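Local coordinates for protein beta-2-microglobulin (Ctenopharyngodon idella, PDB 5H5Z) that probably serves as the light chain of fish MHC class I, pairing with the class I heavy chain to support peptide presentation to the immune system, at residues M1-H13 with C81-W94. The protein carries 1 engineered substitution. Numbering follows the deposited sequence.
Sequences MKVSSPKIQVYSH and CRVKHMSDNKTIVW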
loop_
_atom_site.group_PDB
_atom_site.type_symbol
_atom_site.label_atom_id
_atom_site.label_comp_id
_atom_site.label_asym_id
_atom_site.label_seq_id
_atom_site.Cartn_x
_atom_site.Cartn_y
_atom_site.Cartn_z
ATOM N N MET B 1 14.280 14.010 -13.403
ATOM C CA MET B 1 13.248 14.030 -12.329
ATOM C C MET B 1 11.899 14.489 -12.883
ATOM O O MET B 1 11.829 15.476 -13.609
ATOM C CB MET B 1 13.702 14.940 -11.181
ATOM C CG MET B 1 12.774 14.969 -9.977
ATOM S SD MET B 1 11.428 16.159 -10.146
ATOM C CE MET B 1 10.532 15.849 -8.627
ATOM N N LYS B 2 10.838 13.767 -12.528
ATOM C CA LYS B 2 9.476 14.137 -12.905
ATOM C C LYS B 2 8.552 13.971 -11.699
ATOM O O LYS B 2 8.699 13.023 -10.921
ATOM C CB LYS B 2 8.994 13.274 -14.076
ATOM C CG LYS B 2 7.662 13.701 -14.676
ATOM C CD LYS B 2 7.218 12.786 -15.809
ATOM C CE LYS B 2 8.077 12.971 -17.051
ATOM N NZ LYS B 2 7.375 12.519 -18.284
ATOM N N VAL B 3 7.615 14.903 -11.539
ATOM C CA VAL B 3 6.612 14.812 -10.484
ATOM C C VAL B 3 5.497 13.858 -10.912
ATOM O O VAL B 3 5.060 13.883 -12.063
ATOM C CB VAL B 3 6.008 16.194 -10.135
ATOM C CG1 VAL B 3 4.935 16.067 -9.060
ATOM C CG2 VAL B 3 7.092 17.154 -9.671
ATOM N N SER B 4 5.070 13.005 -9.984
ATOM C CA SER B 4 3.850 12.221 -10.139
ATOM C C SER B 4 2.864 12.718 -9.098
ATOM O O SER B 4 3.090 12.552 -7.899
ATOM C CB SER B 4 4.120 10.726 -9.941
ATOM O OG SER B 4 4.848 10.186 -11.028
ATOM N N SER B 5 1.788 13.350 -9.556
ATOM C CA SER B 5 0.780 13.907 -8.658
ATOM C C SER B 5 -0.121 12.811 -8.100
ATOM O O SER B 5 -0.469 11.877 -8.817
ATOM C CB SER B 5 -0.043 14.979 -9.373
ATOM O OG SER B 5 0.781 16.089 -9.686
ATOM N N PRO B 6 -0.496 12.924 -6.814
ATOM C CA PRO B 6 -1.216 11.842 -6.136
ATOM C C PRO B 6 -2.616 11.552 -6.667
ATOM O O PRO B 6 -3.356 12.478 -7.044
ATOM C CB PRO B 6 -1.303 12.335 -4.684
ATOM C CG PRO B 6 -1.173 13.818 -4.772
ATOM C CD PRO B 6 -0.212 14.047 -5.899
ATOM N N LYS B 7 -2.954 10.266 -6.712
ATOM C CA LYS B 7 -4.346 9.844 -6.793
ATOM C C LYS B 7 -4.878 9.938 -5.368
ATOM O O LYS B 7 -4.199 9.529 -4.419
ATOM C CB LYS B 7 -4.468 8.413 -7.319
ATOM C CG LYS B 7 -5.901 7.981 -7.614
ATOM C CD LYS B 7 -6.037 6.472 -7.743
ATOM C CE LYS B 7 -5.651 5.963 -9.123
ATOM N NZ LYS B 7 -5.447 4.485 -9.090
ATOM N N ILE B 8 -6.070 10.507 -5.222
ATOM C CA ILE B 8 -6.665 10.758 -3.910
ATOM C C ILE B 8 -8.061 10.167 -3.862
ATOM O O ILE B 8 -8.943 10.563 -4.633
ATOM C CB ILE B 8 -6.760 12.270 -3.601
ATOM C CG1 ILE B 8 -5.396 12.946 -3.784
ATOM C CG2 ILE B 8 -7.302 12.492 -2.192
ATOM C CD1 ILE B 8 -5.457 14.456 -3.857
ATOM N N GLN B 9 -8.257 9.220 -2.956
ATOM C CA GLN B 9 -9.531 8.529 -2.837
ATOM C C GLN B 9 -10.009 8.588 -1.399
ATOM O O GLN B 9 -9.283 8.202 -0.470
ATOM C CB GLN B 9 -9.419 7.087 -3.337
ATOM C CG GLN B 9 -9.119 6.992 -4.828
ATOM C CD GLN B 9 -8.866 5.576 -5.297
ATOM O OE1 GLN B 9 -9.737 4.943 -5.898
ATOM N NE2 GLN B 9 -7.676 5.071 -5.028
ATOM N N VAL B 10 -11.236 9.078 -1.235
ATOM C CA VAL B 10 -11.826 9.326 0.079
ATOM C C VAL B 10 -13.080 8.476 0.218
ATOM O O VAL B 10 -13.984 8.542 -0.622
ATOM C CB VAL B 10 -12.163 10.826 0.279
ATOM C CG1 VAL B 10 -12.536 11.111 1.731
ATOM C CG2 VAL B 10 -10.988 11.692 -0.135
ATOM N N TYR B 11 -13.114 7.665 1.272
ATOM C CA TYR B 11 -14.180 6.691 1.478
ATOM C C TYR B 11 -14.274 6.318 2.950
ATOM O O TYR B 11 -13.422 6.693 3.757
ATOM C CB TYR B 11 -13.946 5.438 0.615
ATOM C CG TYR B 11 -12.560 4.831 0.736
ATOM C CD1 TYR B 11 -11.481 5.358 0.025
ATOM C CD2 TYR B 11 -12.332 3.716 1.550
ATOM C CE1 TYR B 11 -10.212 4.806 0.133
ATOM C CE2 TYR B 11 -11.067 3.148 1.660
ATOM C CZ TYR B 11 -10.010 3.701 0.950
ATOM O OH TYR B 11 -8.749 3.163 1.040
ATOM N N SER B 12 -15.318 5.581 3.296
ATOM C CA SER B 12 -15.484 5.086 4.657
ATOM C C SER B 12 -15.304 3.571 4.695
ATOM O O SER B 12 -15.540 2.885 3.693
ATOM C CB SER B 12 -16.854 5.489 5.196
ATOM O OG SER B 12 -17.852 5.191 4.237
ATOM N N HIS B 13 -14.865 3.058 5.844
ATOM C CA HIS B 13 -14.706 1.617 6.053
ATOM C C HIS B 13 -16.019 0.880 5.779
ATOM O O HIS B 13 -16.054 -0.054 4.977
ATOM C CB HIS B 13 -14.200 1.337 7.477
ATOM C CG HIS B 13 -13.919 -0.109 7.758
ATOM N ND1 HIS B 13 -12.677 -0.562 8.151
ATOM C CD2 HIS B 13 -14.719 -1.201 7.711
ATOM C CE1 HIS B 13 -12.725 -1.871 8.335
ATOM N NE2 HIS B 13 -13.953 -2.282 8.076
ATOM N N CYS B 81 -10.737 15.398 2.422
ATOM C CA CYS B 81 -9.319 15.133 2.583
ATOM C C CYS B 81 -8.566 16.170 1.765
ATOM O O CYS B 81 -8.806 16.314 0.559
ATOM C CB CYS B 81 -8.988 13.712 2.116
ATOM S SG CYS B 81 -7.240 13.259 2.187
ATOM N N ARG B 82 -7.683 16.908 2.437
ATOM C CA ARG B 82 -6.864 17.924 1.789
ATOM C C ARG B 82 -5.429 17.445 1.661
ATOM O O ARG B 82 -4.771 17.121 2.656
ATOM C CB ARG B 82 -6.919 19.256 2.543
ATOM C CG ARG B 82 -6.036 20.346 1.940
ATOM C CD ARG B 82 -6.397 21.724 2.463
ATOM N NE ARG B 82 -6.209 21.840 3.906
ATOM C CZ ARG B 82 -6.973 22.575 4.711
ATOM N NH1 ARG B 82 -8.004 23.263 4.228
ATOM N NH2 ARG B 82 -6.714 22.615 6.012
ATOM N N VAL B 83 -4.957 17.398 0.421
ATOM C CA VAL B 83 -3.621 16.900 0.116
ATOM C C VAL B 83 -2.766 18.002 -0.511
ATOM O O VAL B 83 -3.185 18.659 -1.471
ATOM C CB VAL B 83 -3.683 15.671 -0.817
ATOM C CG1 VAL B 83 -2.289 15.136 -1.111
ATOM C CG2 VAL B 83 -4.555 14.573 -0.215
ATOM N N LYS B 84 -1.575 18.204 0.050
ATOM C CA LYS B 84 -0.620 19.181 -0.462
ATOM C C LYS B 84 0.680 18.499 -0.886
ATOM O O LYS B 84 1.460 18.035 -0.046
ATOM C CB LYS B 84 -0.360 20.285 0.572
ATOM C CG LYS B 84 -1.609 21.071 0.947
ATOM C CD LYS B 84 -1.335 22.123 2.007
ATOM C CE LYS B 84 -2.633 22.781 2.449
ATOM N NZ LYS B 84 -2.389 23.922 3.373
ATOM N N HIS B 85 0.889 18.435 -2.199
ATOM C CA HIS B 85 2.067 17.804 -2.792
ATOM C C HIS B 85 2.761 18.821 -3.686
ATOM O O HIS B 85 2.111 19.462 -4.518
ATOM C CB HIS B 85 1.650 16.577 -3.603
ATOM C CG HIS B 85 2.796 15.770 -4.130
ATOM N ND1 HIS B 85 2.996 15.554 -5.476
ATOM C CD2 HIS B 85 3.792 15.110 -3.492
ATOM C CE1 HIS B 85 4.067 14.801 -5.646
ATOM N NE2 HIS B 85 4.570 14.518 -4.457
ATOM N N MET B 86 4.076 18.960 -3.517
ATOM C CA MET B 86 4.838 20.042 -4.147
ATOM C C MET B 86 4.161 21.371 -3.801
ATOM O O MET B 86 4.059 21.718 -2.623
ATOM C CB MET B 86 4.956 19.837 -5.666
ATOM C CG MET B 86 5.515 18.487 -6.085
ATOM S SD MET B 86 7.224 18.249 -5.558
ATOM C CE MET B 86 8.102 19.353 -6.665
ATOM N N SER B 87 3.674 22.088 -4.813
ATOM C CA SER B 87 2.948 23.342 -4.594
ATOM C C SER B 87 1.449 23.223 -4.901
ATOM O O SER B 87 0.733 24.228 -4.957
ATOM C CB SER B 87 3.581 24.474 -5.408
ATOM O OG SER B 87 4.930 24.661 -5.026
ATOM N N ASP B 88 0.983 21.989 -5.092
ATOM C CA ASP B 88 -0.424 21.716 -5.354
ATOM C C ASP B 88 -1.221 21.624 -4.057
ATOM O O ASP B 88 -0.689 21.256 -3.018
ATOM C CB ASP B 88 -0.586 20.428 -6.170
ATOM C CG ASP B 88 0.167 20.468 -7.491
ATOM O OD1 ASP B 88 0.292 21.554 -8.084
ATOM O OD2 ASP B 88 0.636 19.406 -7.945
ATOM N N ASN B 89 -2.503 21.963 -4.124
ATOM C CA ASN B 89 -3.371 21.920 -2.952
ATOM C C ASN B 89 -4.743 21.425 -3.374
ATOM O O ASN B 89 -5.520 22.175 -3.944
ATOM C CB ASN B 89 -3.450 23.314 -2.303
ATOM C CG ASN B 89 -4.360 23.359 -1.080
ATOM O OD1 ASN B 89 -4.910 22.348 -0.645
ATOM N ND2 ASN B 89 -4.517 24.553 -0.517
ATOM N N LYS B 90 -5.031 20.154 -3.106
ATOM C CA LYS B 90 -6.306 19.569 -3.516
ATOM C C LYS B 90 -7.158 19.171 -2.316
ATOM O O LYS B 90 -6.633 18.726 -1.297
ATOM C CB LYS B 90 -6.085 18.365 -4.437
ATOM C CG LYS B 90 -5.186 18.651 -5.631
ATOM C CD LYS B 90 -5.579 17.818 -6.842
ATOM C CE LYS B 90 -4.595 17.988 -7.993
ATOM N NZ LYS B 90 -4.316 19.405 -8.366
ATOM N N THR B 91 -8.468 19.353 -2.445
ATOM C CA THR B 91 -9.415 18.922 -1.422
ATOM C C THR B 91 -10.487 18.062 -2.073
ATOM O O THR B 91 -11.154 18.499 -3.006
ATOM C CB THR B 91 -10.055 20.125 -0.697
ATOM O OG1 THR B 91 -9.034 20.870 -0.030
ATOM C CG2 THR B 91 -11.091 19.668 0.334
ATOM N N ILE B 92 -10.635 16.836 -1.580
ATOM C CA ILE B 92 -11.640 15.910 -2.098
ATOM C C ILE B 92 -12.691 15.658 -1.019
ATOM O O ILE B 92 -12.366 15.199 0.075
ATOM C CB ILE B 92 -10.992 14.582 -2.569
ATOM C CG1 ILE B 92 -9.827 14.847 -3.537
ATOM C CG2 ILE B 92 -12.021 13.643 -3.190
ATOM C CD1 ILE B 92 -10.216 15.470 -4.864
ATOM N N VAL B 93 -13.945 15.981 -1.333
ATOM C CA VAL B 93 -15.067 15.789 -0.416
ATOM C C VAL B 93 -15.497 14.322 -0.412
ATOM O O VAL B 93 -15.608 13.694 -1.467
ATOM C CB VAL B 93 -16.261 16.702 -0.794
ATOM C CG1 VAL B 93 -17.498 16.389 0.045
ATOM C CG2 VAL B 93 -15.879 18.169 -0.645
ATOM N N TRP B 94 -15.735 13.784 0.780
ATOM C CA TRP B 94 -16.233 12.420 0.940
ATOM C C TRP B 94 -17.662 12.261 0.418
ATOM O O TRP B 94 -18.558 12.999 0.814
ATOM C CB TRP B 94 -16.174 12.010 2.406
ATOM C CG TRP B 94 -16.803 10.688 2.677
ATOM C CD1 TRP B 94 -16.387 9.472 2.218
ATOM C CD2 TRP B 94 -17.963 10.444 3.475
ATOM N NE1 TRP B 94 -17.221 8.482 2.678
ATOM C CE2 TRP B 94 -18.195 9.049 3.456
ATOM C CE3 TRP B 94 -18.831 11.267 4.206
ATOM C CZ2 TRP B 94 -19.262 8.456 4.140
ATOM C CZ3 TRP B 94 -19.892 10.678 4.886
ATOM C CH2 TRP B 94 -20.095 9.285 4.850
HETATM O O HOH W 1 1.515 17.086 -7.155
HETATM O O HOH W 2 -17.728 5.850 1.512
#
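Ile8, Val10 and Trp94 bury more surface than any other residues in the contact by which strand 7-12 lies over the hairpin of strands 81-85 and 88-93, an example of how two immunoglobulin sheets close on each other through side chains and water. Ile8 meets Val83 tip to tip, its CD1 3.7 Å from Val83 CB, while its CG2 branch, anti to the backbone N, lies 3.7 Å from Ile92 CG1. Val10 divides its two methyls: CG2 settles 3.6 Å from Cys81 CB and also touches Ile92, whereas CG1 reaches Trp94 CB. With CG anti to its own backbone N (chi1 174°), the Trp94 indole is carried alongside the backbone of strand 7-12, and Tyr11 CA meets the ring edge at CD1, 3.6 Å away. One water accepts from both Trp94 NE1 (2.9 Å) and Ser12 N. A leucine in place of Trp94 would probably leave this water without its indole donor and open a gap beside Tyr11 and Ser12. A second water joins Ser5 OG and His85 ND1 and donates to Asp88 OD2 at 2.6 Å, while Pro6 CD packs against the imidazole, whose NE2 is hydrogen-bonded to Pro33 O. Cys81, which Val10 touches, is disulfide-bonded to Cys26 of strand 22-31, which pairs with strand 7-12 in one sheet; strand 36-42 flanks strand 79-85 in the facing sheet of the C1-set sandwich.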